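Local atomic coordinates of pectinesterase A (Erwinia chrysanthemi, PDB entry 2NTP), a protein that catalyses hydrolysis of the methyl esters of pectin, releasing methanol, and probably begins the maceration and soft-rotting of plant tissue. Residues I262-I276 with D298-A311. Numbering follows the deposited sequence.
Sequences IGQTVFLNTSMDNHI and DSRFFEYKSYGAGA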
loop_
_atom_site.group_PDB
_atom_site.type_symbol
_atom_site.label_atom_id
_atom_site.label_comp_id
_atom_site.label_asym_id
_atom_site.label_seq_id
_atom_site.Cartn_x
_atom_site.Cartn_y
_atom_site.Cartn_z
ATOM N N ILE A 262 3.195 -14.257 10.455
ATOM C CA ILE A 262 3.300 -15.228 9.370
ATOM C C ILE A 262 2.300 -14.799 8.302
ATOM O O ILE A 262 1.127 -15.196 8.306
ATOM C CB ILE A 262 3.085 -16.680 9.877
ATOM C CG1 ILE A 262 4.210 -17.069 10.851
ATOM C CG2 ILE A 262 3.041 -17.669 8.717
ATOM C CD1 ILE A 262 3.841 -18.178 11.819
ATOM N N GLY A 263 2.790 -13.959 7.396
ATOM C CA GLY A 263 1.930 -13.195 6.497
ATOM C C GLY A 263 1.125 -14.013 5.515
ATOM O O GLY A 263 1.527 -15.114 5.133
ATOM N N GLN A 264 -0.022 -13.463 5.123
ATOM C CA GLN A 264 -0.866 -14.062 4.100
ATOM C C GLN A 264 -0.985 -13.142 2.894
ATOM O O GLN A 264 -1.314 -11.966 3.040
ATOM C CB GLN A 264 -2.265 -14.375 4.649
ATOM C CG GLN A 264 -3.221 -14.960 3.602
ATOM C CD GLN A 264 -4.664 -14.964 4.068
ATOM O OE1 GLN A 264 -5.389 -13.981 3.902
ATOM N NE2 GLN A 264 -5.090 -16.082 4.654
ATOM N N THR A 265 -0.703 -13.689 1.714
ATOM C CA THR A 265 -1.069 -13.051 0.452
ATOM C C THR A 265 -1.731 -14.111 -0.407
ATOM O O THR A 265 -1.140 -15.169 -0.663
ATOM C CB THR A 265 0.146 -12.479 -0.309
ATOM O OG1 THR A 265 0.780 -11.475 0.486
ATOM C CG2 THR A 265 -0.299 -11.853 -1.622
ATOM N N VAL A 266 -2.962 -13.829 -0.830
ATOM C CA VAL A 266 -3.700 -14.733 -1.710
ATOM C C VAL A 266 -4.131 -13.989 -2.969
ATOM O O VAL A 266 -4.730 -12.909 -2.884
ATOM C CB VAL A 266 -4.928 -15.353 -1.002
ATOM C CG1 VAL A 266 -5.643 -16.321 -1.936
ATOM C CG2 VAL A 266 -4.503 -16.073 0.278
ATOM N N PHE A 267 -3.795 -14.563 -4.125
ATOM C CA PHE A 267 -4.225 -14.051 -5.426
ATOM C C PHE A 267 -5.315 -14.956 -5.971
ATOM O O PHE A 267 -5.123 -16.169 -6.062
ATOM C CB PHE A 267 -3.064 -14.026 -6.424
ATOM C CG PHE A 267 -2.023 -12.987 -6.128
ATOM C CD1 PHE A 267 -0.931 -13.287 -5.315
ATOM C CD2 PHE A 267 -2.120 -11.704 -6.673
ATOM C CE1 PHE A 267 0.038 -12.327 -5.039
ATOM C CE2 PHE A 267 -1.154 -10.738 -6.401
ATOM C CZ PHE A 267 -0.073 -11.052 -5.583
ATOM N N LEU A 268 -6.448 -14.365 -6.344
ATOM C CA LEU A 268 -7.521 -15.118 -6.995
ATOM C C LEU A 268 -7.931 -14.481 -8.316
ATOM O O LEU A 268 -8.146 -13.269 -8.381
ATOM C CB LEU A 268 -8.743 -15.261 -6.084
ATOM C CG LEU A 268 -8.528 -15.873 -4.697
ATOM C CD1 LEU A 268 -8.480 -14.761 -3.656
ATOM C CD2 LEU A 268 -9.635 -16.861 -4.375
ATOM N N ASN A 269 -8.033 -15.305 -9.360
ATOM C CA ASN A 269 -8.499 -14.858 -10.682
ATOM C C ASN A 269 -7.777 -13.595 -11.168
ATOM O O ASN A 269 -8.404 -12.642 -11.653
ATOM C CB ASN A 269 -10.021 -14.645 -10.659
ATOM C CG ASN A 269 -10.783 -15.907 -10.273
ATOM O OD1 ASN A 269 -11.452 -15.955 -9.233
ATOM N ND2 ASN A 269 -10.681 -16.937 -11.107
ATOM N N THR A 270 -6.454 -13.605 -11.045
ATOM C CA THR A 270 -5.638 -12.431 -11.332
ATOM C C THR A 270 -4.649 -12.702 -12.467
ATOM O O THR A 270 -4.010 -13.751 -12.501
ATOM C CB THR A 270 -4.939 -11.941 -10.036
ATOM O OG1 THR A 270 -5.923 -11.344 -9.188
ATOM C CG2 THR A 270 -3.848 -10.911 -10.324
ATOM N N SER A 271 -4.548 -11.762 -13.404
ATOM C CA SER A 271 -3.590 -11.889 -14.502
ATOM C C SER A 271 -2.197 -11.484 -14.037
ATOM O O SER A 271 -2.045 -10.606 -13.189
ATOM C CB SER A 271 -4.008 -11.067 -15.721
ATOM O OG SER A 271 -3.960 -9.685 -15.462
ATOM N N MET A 272 -1.185 -12.140 -14.592
ATOM C CA MET A 272 0.199 -11.858 -14.234
ATOM C C MET A 272 1.055 -11.910 -15.478
ATOM O O MET A 272 1.049 -12.915 -16.189
ATOM C CB MET A 272 0.718 -12.888 -13.229
ATOM C CG MET A 272 -0.026 -12.922 -11.915
ATOM S SD MET A 272 0.453 -14.319 -10.897
ATOM C CE MET A 272 -0.590 -14.010 -9.476
ATOM N N ASP A 273 1.797 -10.837 -15.739
ATOM C CA ASP A 273 2.789 -10.858 -16.810
ATOM C C ASP A 273 4.039 -11.620 -16.368
ATOM O O ASP A 273 4.177 -11.986 -15.191
ATOM C CB ASP A 273 3.141 -9.443 -17.274
ATOM C CG ASP A 273 3.612 -9.400 -18.730
ATOM O OD1 ASP A 273 3.810 -10.472 -19.361
ATOM O OD2 ASP A 273 3.781 -8.280 -19.252
ATOM N N ASN A 274 4.949 -11.865 -17.311
ATOM C CA ASN A 274 6.080 -12.752 -17.046
ATOM C C ASN A 274 7.218 -12.145 -16.225
ATOM O O ASN A 274 8.236 -12.795 -16.028
ATOM C CB ASN A 274 6.613 -13.392 -18.348
ATOM C CG ASN A 274 7.443 -12.439 -19.184
ATOM O OD1 ASN A 274 7.639 -11.278 -18.832
ATOM N ND2 ASN A 274 7.950 -12.940 -20.309
ATOM N N HIS A 275 7.041 -10.917 -15.735
ATOM C CA HIS A 275 7.996 -10.350 -14.776
ATOM C C HIS A 275 7.943 -11.104 -13.436
ATOM O O HIS A 275 8.898 -11.077 -12.656
ATOM C CB HIS A 275 7.790 -8.832 -14.604
ATOM C CG HIS A 275 6.463 -8.448 -14.021
ATOM N ND1 HIS A 275 5.263 -8.664 -14.669
ATOM C CD2 HIS A 275 6.152 -7.825 -12.858
ATOM C CE1 HIS A 275 4.273 -8.207 -13.923
ATOM N NE2 HIS A 275 4.787 -7.695 -12.817
ATOM N N ILE A 276 6.837 -11.804 -13.201
ATOM C CA ILE A 276 6.631 -12.578 -11.977
ATOM C C ILE A 276 7.366 -13.921 -12.035
ATOM O O ILE A 276 7.194 -14.687 -12.996
ATOM C CB ILE A 276 5.111 -12.831 -11.724
ATOM C CG1 ILE A 276 4.345 -11.513 -11.507
ATOM C CG2 ILE A 276 4.902 -13.802 -10.550
ATOM C CD1 ILE A 276 4.869 -10.632 -10.351
ATOM N N ASP A 298 6.757 -21.575 4.471
ATOM C CA ASP A 298 6.265 -21.502 5.846
ATOM C C ASP A 298 5.241 -20.385 6.038
ATOM O O ASP A 298 4.732 -20.180 7.144
ATOM C CB ASP A 298 7.433 -21.300 6.813
ATOM C CG ASP A 298 8.440 -22.436 6.765
ATOM O OD1 ASP A 298 8.022 -23.605 6.629
ATOM O OD2 ASP A 298 9.651 -22.155 6.870
ATOM N N SER A 299 4.952 -19.664 4.957
ATOM C CA SER A 299 4.045 -18.520 4.994
ATOM C C SER A 299 2.740 -18.848 4.268
ATOM O O SER A 299 2.649 -19.872 3.585
ATOM C CB SER A 299 4.722 -17.300 4.367
ATOM O OG SER A 299 5.996 -17.086 4.955
ATOM N N ARG A 300 1.739 -17.981 4.409
ATOM C CA ARG A 300 0.408 -18.240 3.850
ATOM C C ARG A 300 0.278 -17.604 2.467
ATOM O O ARG A 300 -0.444 -16.622 2.274
ATOM C CB ARG A 300 -0.696 -17.778 4.809
ATOM C CG ARG A 300 -0.728 -18.550 6.124
ATOM C CD ARG A 300 -1.773 -18.000 7.075
ATOM N NE ARG A 300 -1.344 -16.763 7.727
ATOM C CZ ARG A 300 -2.121 -16.020 8.512
ATOM N NH1 ARG A 300 -3.382 -16.373 8.737
ATOM N NH2 ARG A 300 -1.644 -14.917 9.064
ATOM N N PHE A 301 1.009 -18.185 1.518
ATOM C CA PHE A 301 1.117 -17.665 0.159
ATOM C C PHE A 301 0.408 -18.597 -0.821
ATOM O O PHE A 301 0.850 -19.737 -1.030
ATOM C CB PHE A 301 2.593 -17.558 -0.242
ATOM C CG PHE A 301 3.379 -16.483 0.482
ATOM C CD1 PHE A 301 2.753 -15.471 1.204
ATOM C CD2 PHE A 301 4.772 -16.467 0.384
ATOM C CE1 PHE A 301 3.505 -14.478 1.845
ATOM C CE2 PHE A 301 5.532 -15.474 1.014
ATOM C CZ PHE A 301 4.896 -14.480 1.747
ATOM N N PHE A 302 -0.685 -18.121 -1.422
ATOM C CA PHE A 302 -1.501 -18.968 -2.302
ATOM C C PHE A 302 -2.010 -18.251 -3.540
ATOM O O PHE A 302 -2.143 -17.028 -3.553
ATOM C CB PHE A 302 -2.706 -19.536 -1.545
ATOM C CG PHE A 302 -2.346 -20.331 -0.323
ATOM C CD1 PHE A 302 -1.949 -21.662 -0.435
ATOM C CD2 PHE A 302 -2.414 -19.753 0.940
ATOM C CE1 PHE A 302 -1.615 -22.403 0.702
ATOM C CE2 PHE A 302 -2.079 -20.486 2.081
ATOM C CZ PHE A 302 -1.679 -21.812 1.957
ATOM N N GLU A 303 -2.314 -19.038 -4.572
ATOM C CA GLU A 303 -2.961 -18.546 -5.779
ATOM C C GLU A 303 -4.182 -19.392 -6.118
ATOM O O GLU A 303 -4.288 -20.552 -5.710
ATOM C CB GLU A 303 -2.001 -18.580 -6.966
ATOM C CG GLU A 303 -0.911 -17.535 -6.929
ATOM C CD GLU A 303 0.132 -17.791 -7.988
ATOM O OE1 GLU A 303 1.110 -18.505 -7.693
ATOM O OE2 GLU A 303 -0.041 -17.300 -9.122
ATOM N N TYR A 304 -5.092 -18.800 -6.880
ATOM C CA TYR A 304 -6.230 -19.518 -7.416
ATOM C C TYR A 304 -6.514 -18.981 -8.809
ATOM O O TYR A 304 -6.828 -17.807 -8.976
ATOM C CB TYR A 304 -7.454 -19.356 -6.511
ATOM C CG TYR A 304 -8.689 -20.076 -7.019
ATOM C CD1 TYR A 304 -8.807 -21.464 -6.914
ATOM C CD2 TYR A 304 -9.739 -19.367 -7.601
ATOM C CE1 TYR A 304 -9.943 -22.125 -7.377
ATOM C CE2 TYR A 304 -10.883 -20.017 -8.065
ATOM C CZ TYR A 304 -10.976 -21.395 -7.950
ATOM O OH TYR A 304 -12.105 -22.037 -8.413
ATOM N N LYS A 305 -6.360 -19.851 -9.801
ATOM C CA LYS A 305 -6.667 -19.543 -11.199
ATOM C C LYS A 305 -6.004 -18.258 -11.716
ATOM O O LYS A 305 -6.639 -17.436 -12.383
ATOM C CB LYS A 305 -8.188 -19.554 -11.434
ATOM C CG LYS A 305 -8.801 -20.916 -11.124
ATOM C CD LYS A 305 -10.249 -21.024 -11.552
ATOM C CE LYS A 305 -10.706 -22.475 -11.464
ATOM N NZ LYS A 305 -12.108 -22.675 -11.935
ATOM N N SER A 306 -4.718 -18.097 -11.403
ATOM C CA SER A 306 -3.933 -17.047 -12.031
ATOM C C SER A 306 -3.863 -17.325 -13.532
ATOM O O SER A 306 -3.979 -18.472 -13.968
ATOM C CB SER A 306 -2.528 -16.973 -11.434
ATOM O OG SER A 306 -2.569 -16.674 -10.052
ATOM N N TYR A 307 -3.702 -16.273 -14.321
ATOM C CA TYR A 307 -3.528 -16.433 -15.761
ATOM C C TYR A 307 -2.517 -15.413 -16.282
ATOM O O TYR A 307 -2.012 -14.591 -15.514
ATOM C CB TYR A 307 -4.879 -16.388 -16.498
ATOM C CG TYR A 307 -5.644 -15.091 -16.371
ATOM C CD1 TYR A 307 -6.323 -14.767 -15.191
ATOM C CD2 TYR A 307 -5.715 -14.201 -17.439
ATOM C CE1 TYR A 307 -7.033 -13.571 -15.072
ATOM C CE2 TYR A 307 -6.429 -13.010 -17.337
ATOM C CZ TYR A 307 -7.082 -12.701 -16.151
ATOM O OH TYR A 307 -7.777 -11.511 -16.047
ATOM N N GLY A 308 -2.193 -15.489 -17.568
ATOM C CA GLY A 308 -1.112 -14.674 -18.131
ATOM C C GLY A 308 0.234 -15.361 -17.983
ATOM O O GLY A 308 0.359 -16.343 -17.247
ATOM N N ALA A 309 1.248 -14.825 -18.664
ATOM C CA ALA A 309 2.553 -15.484 -18.769
ATOM C C ALA A 309 3.274 -15.729 -17.436
ATOM O O ALA A 309 4.100 -16.639 -17.337
ATOM C CB ALA A 309 3.453 -14.733 -19.742
ATOM N N GLY A 310 2.956 -14.935 -16.416
ATOM C CA GLY A 310 3.557 -15.118 -15.089
ATOM C C GLY A 310 2.852 -16.141 -14.214
ATOM O O GLY A 310 3.237 -16.357 -13.064
ATOM N N ALA A 311 1.822 -16.781 -14.760
ATOM C CA ALA A 311 0.986 -17.687 -13.972
ATOM C C ALA A 311 1.377 -19.157 -14.098
ATOM O O ALA A 311 0.599 -19.978 -14.580
ATOM C CB ALA A 311 -0.474 -17.497 -14.326
HETATM O O HOH W 1 -8.222 -10.510 -13.540
HETATM O O HOH W 2 -9.209 -16.890 -13.440
HETATM O O HOH W 3 -4.893 -15.417 -9.309
#
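Arg-300 turns its guanidinium edge to the carbonyl of Ile-262, and NE (3.0 Å) and NH2 (2.9 Å) both bond to that one O, which lies in the guanidinium plane. A bend at chi3 (-77°) brings the group round to this carbonyl, and CB of Gln-264, whose chain crosses that of Arg-300 at an angle, sits over one face, offset toward the rim. NH1 bonds to Gln-216 O and NH2 also to Asn-213 O; with the two bonds to Ile-262 these fix the rotation of the group.

From here strands 264-268 and 300-304 run parallel, 7° apart, joined by a run of backbone bonds that begins with Arg-300 N to Gly-263 O and ends with Asn-269 N to Tyr-304 O. On the face with Gln-264, the CG2 methyl of Val-266 meets the edge of the Phe-302 ring, and CD2 of Leu-268 reaches CB of Tyr-304 at 3.9 Å. Asn-269 and Tyr-304 point the same way side by side, amide and ring planes nearly perpendicular, with OD1 at the ring edge.

Glu-303 points to the other face, where the extended chain of Met-272, from strand 271-272, meets it from the opposite direction; the CE methyl lies 3.4 Å from Glu-303 OE2 and equally far from Ser-306 OG. Ser-306 OG donates to that OE2 on its anti side, while OE1 forms a salt bridge with Arg-317; the two partners hold the buried carboxylate.

Past the bend at Asn-269 and Lys-305, the Tyr-307 ring lies with one face against CB of Ser-271, a CH-pi contact 3.7 Å from the centroid. A water joins Tyr-307 OH to Asn-269 O.

Such in-register parallel stacking of successive coils is the hallmark of the right-handed parallel beta-helix of pectinesterases; strand 300-304 ends its ten-strand sheet.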